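Alpha-L-rhamnosidase (Aspergillus terreus, PDB 6GSZ) probably catalyses the hydrolysis of terminal non-reducing alpha-L-rhamnose residues in alpha-L-rhamnosides. Local coordinates at residues A[696-707]-A[763-774]; A[7-18]-A[96-106]. All blocks are in the same frame, centred on the assembly; numbering follows the deposited sequence. Where two conformers were deposited one is given.

Interaction 1 of 2, residues A[696-707]-A[763-774]; sequences FAGTHLLGHTLS and AVGSVGSWLHEV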
loop_
_atom_site.group_PDB
_atom_site.type_symbol
_atom_site.label_atom_id
_atom_site.label_comp_id
_atom_site.label_asym_id
_atom_site.label_seq_id
_atom_site.Cartn_x
_atom_site.Cartn_y
_atom_site.Cartn_z
ATOM N N PHE A 696 1.840 18.571 -6.287
ATOM C CA PHE A 696 1.495 17.576 -5.277
ATOM C C PHE A 696 0.688 18.217 -4.145
ATOM O O PHE A 696 -0.021 17.505 -3.440
ATOM C CB PHE A 696 2.750 16.853 -4.749
ATOM C CG PHE A 696 3.329 15.727 -5.575
ATOM C CD1 PHE A 696 3.167 15.676 -6.954
ATOM C CD2 PHE A 696 4.053 14.729 -4.963
ATOM C CE1 PHE A 696 3.721 14.664 -7.718
ATOM C CE2 PHE A 696 4.634 13.723 -5.725
ATOM C CZ PHE A 696 4.454 13.671 -7.087
ATOM N N ALA A 697 0.906 19.516 -3.913
ATOM C CA ALA A 697 0.228 20.162 -2.774
ATOM C C ALA A 697 -1.263 20.388 -3.061
ATOM O O ALA A 697 -2.052 20.367 -2.137
ATOM C CB ALA A 697 0.882 21.487 -2.417
ATOM N N GLY A 698 -1.593 20.674 -4.331
ATOM C CA GLY A 698 -2.939 21.074 -4.704
ATOM C C GLY A 698 -3.776 19.960 -5.328
ATOM O O GLY A 698 -5.005 19.984 -5.224
ATOM N N THR A 699 -3.156 19.006 -6.011
ATOM C CA THR A 699 -3.897 18.107 -6.906
ATOM C C THR A 699 -4.917 17.244 -6.148
ATOM O O THR A 699 -6.111 17.165 -6.552
ATOM C CB THR A 699 -2.951 17.218 -7.701
ATOM O OG1 THR A 699 -2.170 18.075 -8.535
ATOM C CG2 THR A 699 -3.710 16.244 -8.571
ATOM N N HIS A 700 -4.509 16.659 -5.006
ATOM C CA HIS A 700 -5.381 15.736 -4.297
ATOM C C HIS A 700 -6.627 16.421 -3.730
ATOM O O HIS A 700 -7.628 15.711 -3.414
ATOM C CB HIS A 700 -4.644 14.959 -3.200
ATOM C CG HIS A 700 -4.218 15.779 -2.030
ATOM N ND1 HIS A 700 -4.795 15.602 -0.789
ATOM C CD2 HIS A 700 -3.263 16.729 -1.874
ATOM C CE1 HIS A 700 -4.210 16.416 0.081
ATOM N NE2 HIS A 700 -3.261 17.117 -0.559
ATOM N N LEU A 701 -6.577 17.750 -3.596
ATOM C CA LEU A 701 -7.685 18.489 -2.980
ATOM C C LEU A 701 -8.486 19.310 -3.994
ATOM O O LEU A 701 -9.544 19.845 -3.660
ATOM C CB LEU A 701 -7.120 19.412 -1.903
ATOM C CG LEU A 701 -6.444 18.779 -0.717
ATOM C CD1 LEU A 701 -5.838 19.901 0.141
ATOM C CD2 LEU A 701 -7.434 17.893 0.036
ATOM N N LEU A 702 -8.021 19.439 -5.225
ATOM C CA LEU A 702 -8.606 20.407 -6.161
ATOM C C LEU A 702 -10.082 20.101 -6.436
ATOM O O LEU A 702 -10.945 20.978 -6.352
ATOM C CB LEU A 702 -7.793 20.446 -7.457
ATOM C CG LEU A 702 -8.277 21.450 -8.498
ATOM C CD1 LEU A 702 -8.250 22.874 -7.939
ATOM C CD2 LEU A 702 -7.426 21.351 -9.758
ATOM N N GLY A 703 -10.433 18.868 -6.794
ATOM C CA GLY A 703 -11.810 18.526 -7.085
ATOM C C GLY A 703 -12.694 18.701 -5.870
ATOM O O GLY A 703 -13.827 19.195 -5.978
ATOM N N HIS A 704 -12.213 18.290 -4.702
ATOM C CA HIS A 704 -12.986 18.392 -3.477
ATOM C C HIS A 704 -13.222 19.849 -3.115
ATOM O O HIS A 704 -14.290 20.187 -2.569
ATOM C CB HIS A 704 -12.327 17.654 -2.322
ATOM C CG HIS A 704 -12.248 16.199 -2.589
ATOM N ND1 HIS A 704 -13.376 15.425 -2.744
ATOM C CD2 HIS A 704 -11.188 15.386 -2.794
ATOM C CE1 HIS A 704 -13.009 14.174 -3.001
ATOM N NE2 HIS A 704 -11.671 14.133 -3.055
ATOM N N THR A 705 -12.266 20.719 -3.424
ATOM C CA THR A 705 -12.379 22.122 -3.125
ATOM C C THR A 705 -13.479 22.719 -4.006
ATOM O O THR A 705 -14.357 23.488 -3.541
ATOM C CB THR A 705 -11.059 22.869 -3.340
ATOM O OG1 THR A 705 -10.052 22.333 -2.471
ATOM C CG2 THR A 705 -11.202 24.354 -3.096
ATOM N N LEU A 706 -13.450 22.405 -5.309
ATOM C CA LEU A 706 -14.426 22.960 -6.226
ATOM C C LEU A 706 -15.818 22.463 -5.847
ATOM O O LEU A 706 -16.786 23.253 -5.807
ATOM C CB LEU A 706 -14.052 22.612 -7.675
ATOM C CG LEU A 706 -12.857 23.389 -8.215
ATOM C CD1 LEU A 706 -12.299 22.693 -9.440
ATOM C CD2 LEU A 706 -13.248 24.819 -8.540
ATOM N N SER A 707 -15.970 21.187 -5.534
ATOM C CA SER A 707 -17.276 20.643 -5.143
ATOM C C SER A 707 -17.764 21.263 -3.826
ATOM O O SER A 707 -18.958 21.521 -3.674
ATOM C CB SER A 707 -17.223 19.133 -5.046
ATOM O OG SER A 707 -16.988 18.572 -6.331
ATOM N N ALA A 763 0.553 9.685 -7.061
ATOM C CA ALA A 763 0.135 11.021 -6.604
ATOM C C ALA A 763 -0.956 11.617 -7.476
ATOM O O ALA A 763 -1.918 12.117 -6.914
ATOM C CB ALA A 763 1.337 11.963 -6.526
ATOM N N VAL A 764 -0.784 11.656 -8.807
ATOM C CA VAL A 764 -1.797 12.258 -9.755
ATOM C C VAL A 764 -3.097 11.460 -9.655
ATOM O O VAL A 764 -4.218 12.010 -9.860
ATOM C CB VAL A 764 -1.173 12.233 -11.176
ATOM C CG1 VAL A 764 -2.134 12.099 -12.301
ATOM C CG2 VAL A 764 -0.205 13.414 -11.338
ATOM N N GLY A 765 -2.986 10.187 -9.241
ATOM C CA GLY A 765 -4.118 9.308 -9.075
ATOM C C GLY A 765 -4.964 9.670 -7.853
ATOM O O GLY A 765 -5.991 9.037 -7.640
ATOM N N SER A 766 -4.544 10.669 -7.069
ATOM C CA SER A 766 -5.346 11.203 -5.945
ATOM C C SER A 766 -6.704 11.766 -6.380
ATOM O O SER A 766 -7.566 11.949 -5.537
ATOM C CB SER A 766 -4.564 12.237 -5.173
ATOM O OG SER A 766 -4.224 13.345 -5.985
ATOM N N VAL A 767 -6.875 12.014 -7.675
ATOM C CA VAL A 767 -8.192 12.352 -8.230
ATOM C C VAL A 767 -9.187 11.201 -8.038
ATOM O O VAL A 767 -10.401 11.426 -8.089
ATOM C CB VAL A 767 -8.106 12.767 -9.710
ATOM C CG1 VAL A 767 -7.803 11.592 -10.618
ATOM C CG2 VAL A 767 -9.367 13.490 -10.158
ATOM N N GLY A 768 -8.735 9.972 -7.764
ATOM C CA GLY A 768 -9.607 8.838 -7.602
ATOM C C GLY A 768 -10.668 9.082 -6.541
ATOM O O GLY A 768 -11.828 8.641 -6.685
ATOM N N SER A 769 -10.294 9.739 -5.446
ATOM C CA SER A 769 -11.268 10.009 -4.373
ATOM C C SER A 769 -12.436 10.856 -4.852
ATOM O O SER A 769 -13.521 10.732 -4.295
ATOM C CB SER A 769 -10.629 10.633 -3.153
ATOM O OG SER A 769 -10.056 11.886 -3.429
ATOM N N TRP A 770 -12.193 11.729 -5.829
ATOM C CA TRP A 770 -13.292 12.536 -6.375
ATOM C C TRP A 770 -14.220 11.634 -7.196
ATOM O O TRP A 770 -15.461 11.785 -7.179
ATOM C CB TRP A 770 -12.770 13.712 -7.206
ATOM C CG TRP A 770 -13.790 14.775 -7.467
ATOM C CD1 TRP A 770 -14.054 15.823 -6.647
ATOM C CD2 TRP A 770 -14.603 14.924 -8.638
ATOM N NE1 TRP A 770 -15.034 16.591 -7.200
ATOM C CE2 TRP A 770 -15.417 16.055 -8.399
ATOM C CE3 TRP A 770 -14.782 14.203 -9.826
ATOM C CZ2 TRP A 770 -16.347 16.505 -9.332
ATOM C CZ3 TRP A 770 -15.707 14.652 -10.741
ATOM C CH2 TRP A 770 -16.471 15.794 -10.499
ATOM N N LEU A 771 -13.658 10.707 -7.966
ATOM C CA LEU A 771 -14.480 9.722 -8.679
ATOM C C LEU A 771 -15.353 8.942 -7.690
ATOM O O LEU A 771 -16.556 8.759 -7.885
ATOM C CB LEU A 771 -13.606 8.757 -9.474
ATOM C CG LEU A 771 -12.591 9.366 -10.440
ATOM C CD1 LEU A 771 -11.840 8.276 -11.200
ATOM C CD2 LEU A 771 -13.104 10.370 -11.400
ATOM N N HIS A 772 -14.767 8.539 -6.577
ATOM C CA HIS A 772 -15.470 7.713 -5.608
ATOM C C HIS A 772 -16.570 8.527 -4.917
ATOM O O HIS A 772 -17.685 7.989 -4.680
ATOM C CB HIS A 772 -14.514 7.134 -4.544
ATOM C CG HIS A 772 -13.362 6.341 -5.082
ATOM N ND1 HIS A 772 -12.158 6.320 -4.414
ATOM C CD2 HIS A 772 -13.231 5.564 -6.182
ATOM C CE1 HIS A 772 -11.343 5.529 -5.104
ATOM N NE2 HIS A 772 -11.970 5.048 -6.192
ATOM N N GLU A 773 -16.185 9.716 -4.426
ATOM C CA GLU A 773 -17.037 10.451 -3.467
ATOM C C GLU A 773 -18.052 11.378 -4.144
ATOM O O GLU A 773 -19.077 11.676 -3.538
ATOM C CB GLU A 773 -16.202 11.318 -2.527
ATOM C CG GLU A 773 -15.213 10.515 -1.684
ATOM C CD GLU A 773 -14.461 11.357 -0.662
ATOM O OE1 GLU A 773 -14.832 12.546 -0.449
ATOM O OE2 GLU A 773 -13.452 10.854 -0.137
ATOM N N VAL A 774 -17.760 11.858 -5.339
ATOM C CA VAL A 774 -18.608 12.855 -5.974
ATOM C C VAL A 774 -19.339 12.235 -7.169
ATOM O O VAL A 774 -20.569 12.285 -7.240
ATOM C CB VAL A 774 -17.821 14.129 -6.345
ATOM C CG1 VAL A 774 -18.727 15.113 -7.022
ATOM C CG2 VAL A 774 -17.199 14.767 -5.108
HETATM O O HOH W 1 -7.896 13.118 -2.441
HETATM O O HOH W 2 -9.315 14.172 -5.498
#

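Interaction 2 of 2, residues A[7-18]-A[96-106]; sequences VAFEHHRTALGI and SDAVTVEPGLL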
loop_
_atom_site.group_PDB
_atom_site.type_symbol
_atom_site.label_atom_id
_atom_site.label_comp_id
_atom_site.label_asym_id
_atom_site.label_seq_id
_atom_site.Cartn_x
_atom_site.Cartn_y
_atom_site.Cartn_z
ATOM N N VAL A 7 -15.038 -13.089 9.424
ATOM C CA VAL A 7 -14.650 -12.857 10.797
ATOM C C VAL A 7 -13.142 -12.643 10.782
ATOM O O VAL A 7 -12.406 -13.516 10.248
ATOM C CB VAL A 7 -15.033 -14.016 11.735
ATOM C CG1 VAL A 7 -14.521 -13.750 13.125
ATOM C CG2 VAL A 7 -16.545 -14.194 11.771
ATOM N N ALA A 8 -12.687 -11.496 11.317
ATOM C CA ALA A 8 -11.302 -11.153 11.247
ATOM C C ALA A 8 -10.796 -10.571 12.569
ATOM O O ALA A 8 -11.556 -9.976 13.365
ATOM C CB ALA A 8 -11.070 -10.216 10.112
ATOM N N PHE A 9 -9.487 -10.715 12.795
ATOM C CA PHE A 9 -8.820 -10.278 13.987
ATOM C C PHE A 9 -7.930 -9.073 13.684
ATOM O O PHE A 9 -7.135 -9.102 12.720
ATOM C CB PHE A 9 -8.008 -11.440 14.532
ATOM C CG PHE A 9 -8.872 -12.636 14.814
ATOM C CD1 PHE A 9 -9.666 -12.694 15.952
ATOM C CD2 PHE A 9 -9.017 -13.632 13.861
ATOM C CE1 PHE A 9 -10.549 -13.739 16.146
ATOM C CE2 PHE A 9 -9.871 -14.699 14.079
ATOM C CZ PHE A 9 -10.658 -14.750 15.212
ATOM N N GLU A 10 -8.043 -8.015 14.510
ATOM C CA GLU A 10 -7.353 -6.747 14.230
ATOM C C GLU A 10 -7.629 -6.386 12.770
ATOM O O GLU A 10 -8.776 -6.391 12.324
ATOM C CB GLU A 10 -5.877 -6.827 14.647
ATOM C CG GLU A 10 -5.724 -7.078 16.144
ATOM C CD GLU A 10 -6.023 -5.886 17.052
ATOM O OE1 GLU A 10 -5.556 -4.780 16.691
ATOM O OE2 GLU A 10 -6.683 -6.086 18.110
ATOM N N HIS A 11 -6.561 -6.062 12.020
ATOM C CA HIS A 11 -6.633 -5.755 10.609
ATOM C C HIS A 11 -5.974 -6.854 9.759
ATOM O O HIS A 11 -5.743 -6.660 8.542
ATOM C CB HIS A 11 -6.057 -4.381 10.296
ATOM C CG HIS A 11 -6.818 -3.305 10.997
ATOM N ND1 HIS A 11 -8.084 -2.867 10.596
ATOM C CD2 HIS A 11 -6.516 -2.651 12.129
ATOM C CE1 HIS A 11 -8.484 -1.957 11.461
ATOM N NE2 HIS A 11 -7.582 -1.827 12.423
ATOM N N HIS A 12 -5.846 -8.032 10.358
ATOM C CA HIS A 12 -5.252 -9.170 9.652
ATOM C C HIS A 12 -6.274 -9.823 8.720
ATOM O O HIS A 12 -7.443 -9.999 9.102
ATOM C CB HIS A 12 -4.816 -10.225 10.655
ATOM C CG HIS A 12 -3.881 -9.766 11.731
ATOM N ND1 HIS A 12 -2.553 -9.431 11.473
ATOM C CD2 HIS A 12 -4.024 -9.685 13.067
ATOM C CE1 HIS A 12 -1.981 -9.116 12.635
ATOM N NE2 HIS A 12 -2.877 -9.236 13.627
ATOM N N ARG A 13 -5.864 -10.251 7.531
ATOM C CA ARG A 13 -6.747 -11.004 6.651
ATOM C C ARG A 13 -6.959 -12.422 7.211
ATOM O O ARG A 13 -8.050 -12.997 7.117
ATOM C CB ARG A 13 -6.224 -11.073 5.211
ATOM C CG ARG A 13 -6.087 -9.728 4.514
ATOM C CD ARG A 13 -5.953 -9.793 2.994
ATOM N NE ARG A 13 -7.171 -10.344 2.388
ATOM C CZ ARG A 13 -7.316 -10.652 1.104
ATOM N NH1 ARG A 13 -6.301 -10.448 0.262
ATOM N NH2 ARG A 13 -8.474 -11.147 0.661
ATOM N N THR A 14 -5.857 -13.005 7.680
ATOM C CA THR A 14 -5.791 -14.277 8.378
ATOM C C THR A 14 -4.875 -14.083 9.588
ATOM O O THR A 14 -4.047 -13.191 9.584
ATOM C CB THR A 14 -5.249 -15.414 7.494
ATOM O OG1 THR A 14 -3.873 -15.186 7.206
ATOM C CG2 THR A 14 -6.004 -15.573 6.198
ATOM N N ALA A 15 -5.035 -14.928 10.608
ATOM C CA ALA A 15 -4.420 -14.653 11.902
ATOM C C ALA A 15 -3.589 -15.842 12.391
ATOM O O ALA A 15 -3.896 -16.501 13.364
ATOM C CB ALA A 15 -5.484 -14.189 12.878
ATOM N N LEU A 16 -2.475 -16.088 11.703
ATOM C CA LEU A 16 -1.483 -17.111 12.098
ATOM C C LEU A 16 -0.167 -16.402 12.448
ATOM O O LEU A 16 0.449 -15.766 11.577
ATOM C CB LEU A 16 -1.321 -18.142 10.979
ATOM C CG LEU A 16 -0.186 -19.141 11.221
ATOM C CD1 LEU A 16 -0.424 -19.944 12.491
ATOM C CD2 LEU A 16 0.019 -20.056 10.020
ATOM N N GLY A 17 0.252 -16.538 13.704
ATOM C CA GLY A 17 1.510 -15.996 14.155
ATOM C C GLY A 17 1.473 -14.521 14.506
ATOM O O GLY A 17 2.475 -13.803 14.424
ATOM N N ILE A 18 0.289 -14.063 14.957
ATOM C CA ILE A 18 0.048 -12.655 15.232
ATOM C C ILE A 18 0.723 -12.223 16.544
ATOM O O ILE A 18 1.128 -13.024 17.398
ATOM C CB ILE A 18 -1.455 -12.321 15.213
ATOM C CG1 ILE A 18 -2.216 -12.972 16.357
ATOM C CG2 ILE A 18 -2.049 -12.695 13.858
ATOM C CD1 ILE A 18 -3.625 -12.446 16.546
ATOM N N SER A 96 -21.299 -17.957 11.943
ATOM C CA SER A 96 -20.322 -17.771 10.908
ATOM C C SER A 96 -19.560 -19.071 10.628
ATOM O O SER A 96 -19.531 -19.975 11.441
ATOM C CB SER A 96 -19.331 -16.697 11.317
ATOM O OG SER A 96 -18.509 -17.153 12.352
ATOM N N ASP A 97 -18.911 -19.110 9.466
ATOM C CA ASP A 97 -17.883 -20.113 9.240
ATOM C C ASP A 97 -16.786 -19.892 10.279
ATOM O O ASP A 97 -16.521 -18.762 10.664
ATOM C CB ASP A 97 -17.310 -20.027 7.831
ATOM C CG ASP A 97 -18.305 -20.347 6.747
ATOM O OD1 ASP A 97 -19.309 -21.048 7.047
ATOM O OD2 ASP A 97 -18.087 -19.860 5.612
ATOM N N ALA A 98 -16.190 -20.990 10.749
ATOM C CA ALA A 98 -15.152 -20.945 11.730
ATOM C C ALA A 98 -13.855 -20.386 11.118
ATOM O O ALA A 98 -13.520 -20.620 9.945
ATOM C CB ALA A 98 -14.915 -22.339 12.291
ATOM N N VAL A 99 -13.137 -19.632 11.944
ATOM C CA VAL A 99 -11.810 -19.129 11.613
ATOM C C VAL A 99 -10.889 -19.422 12.799
ATOM O O VAL A 99 -11.325 -19.624 13.903
ATOM C CB VAL A 99 -11.857 -17.611 11.346
ATOM C CG1 VAL A 99 -12.654 -17.270 10.104
ATOM C CG2 VAL A 99 -12.391 -16.816 12.528
ATOM N N THR A 100 -9.578 -19.404 12.535
ATOM C CA THR A 100 -8.586 -19.652 13.574
ATOM C C THR A 100 -7.780 -18.374 13.872
ATOM O O THR A 100 -7.628 -17.465 13.035
ATOM C CB THR A 100 -7.644 -20.802 13.177
ATOM O OG1 THR A 100 -7.023 -20.501 11.927
ATOM C CG2 THR A 100 -8.403 -22.107 13.074
ATOM N N VAL A 101 -7.256 -18.331 15.086
ATOM C CA VAL A 101 -6.389 -17.253 15.539
ATOM C C VAL A 101 -5.304 -17.837 16.448
ATOM O O VAL A 101 -5.583 -18.688 17.262
ATOM C CB VAL A 101 -7.213 -16.147 16.222
ATOM C CG1 VAL A 101 -8.035 -16.673 17.387
ATOM C CG2 VAL A 101 -6.334 -14.994 16.668
ATOM N N GLU A 102 -4.050 -17.419 16.231
ATOM C CA GLU A 102 -2.919 -18.040 16.939
ATOM C C GLU A 102 -1.784 -17.034 17.030
ATOM O O GLU A 102 -1.284 -16.578 15.993
ATOM C CB GLU A 102 -2.462 -19.234 16.105
ATOM C CG GLU A 102 -1.294 -19.970 16.700
ATOM C CD GLU A 102 -0.891 -21.190 15.879
ATOM O OE1 GLU A 102 -1.783 -21.866 15.316
ATOM O OE2 GLU A 102 0.349 -21.461 15.780
ATOM N N PRO A 103 -1.345 -16.641 18.228
ATOM C CA PRO A 103 -0.180 -15.777 18.333
ATOM C C PRO A 103 1.107 -16.494 17.919
ATOM O O PRO A 103 1.226 -17.723 18.039
ATOM C CB PRO A 103 -0.121 -15.409 19.813
ATOM C CG PRO A 103 -1.536 -15.644 20.301
ATOM C CD PRO A 103 -1.965 -16.890 19.552
ATOM N N GLY A 104 2.079 -15.670 17.522
ATOM C CA GLY A 104 3.425 -16.122 17.180
ATOM C C GLY A 104 4.322 -16.236 18.403
ATOM O O GLY A 104 3.913 -16.659 19.473
ATOM N N LEU A 105 5.601 -15.953 18.175
ATOM C CA LEU A 105 6.634 -15.999 19.197
ATOM C C LEU A 105 6.757 -14.611 19.827
ATOM O O LEU A 105 7.190 -13.656 19.167
ATOM C CB LEU A 105 7.956 -16.451 18.548
ATOM C CG LEU A 105 7.920 -17.784 17.826
ATOM C CD1 LEU A 105 9.310 -18.164 17.355
ATOM C CD2 LEU A 105 7.390 -18.897 18.715
ATOM N N LEU A 106 6.258 -14.486 21.059
ATOM C CA LEU A 106 5.972 -13.159 21.597
ATOM C C LEU A 106 7.127 -12.527 22.382
ATOM O O LEU A 106 7.157 -11.322 22.557
ATOM C CB LEU A 106 4.742 -13.239 22.498
ATOM C CG LEU A 106 3.483 -13.811 21.869
ATOM C CD1 LEU A 106 2.409 -14.046 22.921
ATOM C CD2 LEU A 106 2.988 -12.860 20.810
HETATM O O HOH W 3 -4.674 -19.165 12.429
HETATM O O HOH W 4 -7.714 -16.345 10.652
#

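Interaction 1 of 2, residues A[696-707]-A[763-774]
Within the helical barrel of the six-hairpin glycosidase domain, helices 699-707 and 768-774 mesh through His704, Ser707, Ser769 and Trp770. The helix axes approach to 8.9 Å and share a general direction, inclined by 30°. His704 turns the edge of its imidazole to the second helix, where NE2 lies 2.8 Å from Ser769 OG. The hydrogen bond is nearly straight (174°), with the hydroxyl close to the ring plane. Trp770 CD1 lies over one face of the same imidazole, toward its rim, with the two ring planes set obliquely. With CG anti to the backbone N (chi1 -164°), the indole reaches the first helix. This brings NE1 within 2.9 Å of Ser707 OG, to which it donates in the plane of the ring. Without a side chain at Gly703 the indole rests directly on the backbone, CD1 being 3.3 Å from Gly703 C. Two waters lie between the helices beside the imidazole: both donate to His700 O, and one continues to Ser769 OG while the other donates to Ser766 O. At the start of the contact the methyl CB of Ala763 sits over a face of Phe696, 3.8 Å from the ring centroid, a CH-pi contact; the same Phe696 also touches the bound glucose. The polar ends have further partners: Ser712 OG is hydrogen-bonded to Ser707 OG, and Arg479 of helix 471-484 forms a salt bridge with Glu773 OE1. Leu701 and Thr705 lean on helix 656-664, whereas Leu706 and Val767 meet Phe715 of helix 712-719.

Interaction 2 of 2, residues A[7-18]-A[96-106]
Phe9 and Val101 form the dense part of this contact. The ring of Phe9 lies flat over the branched CB of Val101, which is 3.8 Å from the ring centroid and 12° off its normal, a CH-pi contact over the face. Phe9 CE2 also meets Val99 CG2 at 3.6 Å. Because CG2 of Val101 is anti to its backbone N, this methyl can meet both the phenyl ring and Ile18 CD1, the latter at 3.7 Å. Val7 CG1 continues the apolar row against Val99 CG2.

The domain is immunoglobulin-like, and these side chains fill the space between two sheets: strand 7-9 pairs with strand 25-30, and its axis passes 8.0 Å from that of strand 99-103, nearly parallel to it. A type II' turn from Phe9 to His12 begins the crossing, after which residues 15-18 join the second sheet as a parallel edge strand, recalling the split first strand of immunoglobulin folds. A beta bulge shifts the register by one there. The chain turns a corner at Leu16 and Gly17, the latter with a positive phi of 82°, and the N-H groups of Gly17, at 2.8 Å, and Ile18 both reach Glu102 O, while Gly104 N returns a nearly straight 2.8 Å bond to Ile18 O.

Toward Thr100, which is solvent-exposed, the pairing slackens. Glu102 N makes a weak, bent bond to Ala15 O. One water bridges the backbones, donating to Thr100 O at 2.6 Å and accepting from Ala15 N; a second donates to Ala15 O and is hydrogen-bonded to the side-chain hydroxyl Thr100 OG1. Alongside, Leu16 runs beside the extended Glu102 chain, CD1 lying 3.6 Å from Glu102 CD, and the carboxylate forms a salt bridge with Arg148 of strand 144-154.

From the N terminus, interaction 2 comes first. It joins residues 7-18 to 96-106 and closes a span of 77 residues that holds strands but no helix, bringing the first and last strands of the immunoglobulin-like domain together. The chain then passes through further beta domains and most of the helical domain before 696-707 opens interaction 1, which closes on 763-774 after 55 residues containing helices and no strand. The two closures follow in series, neither nested nor crossed. Interaction 2 lies wholly within the immunoglobulin-like domain and interaction 1 within the six-hairpin domain, so each ties together parts of one domain; their nearest atoms, about 18 Å apart, do not touch.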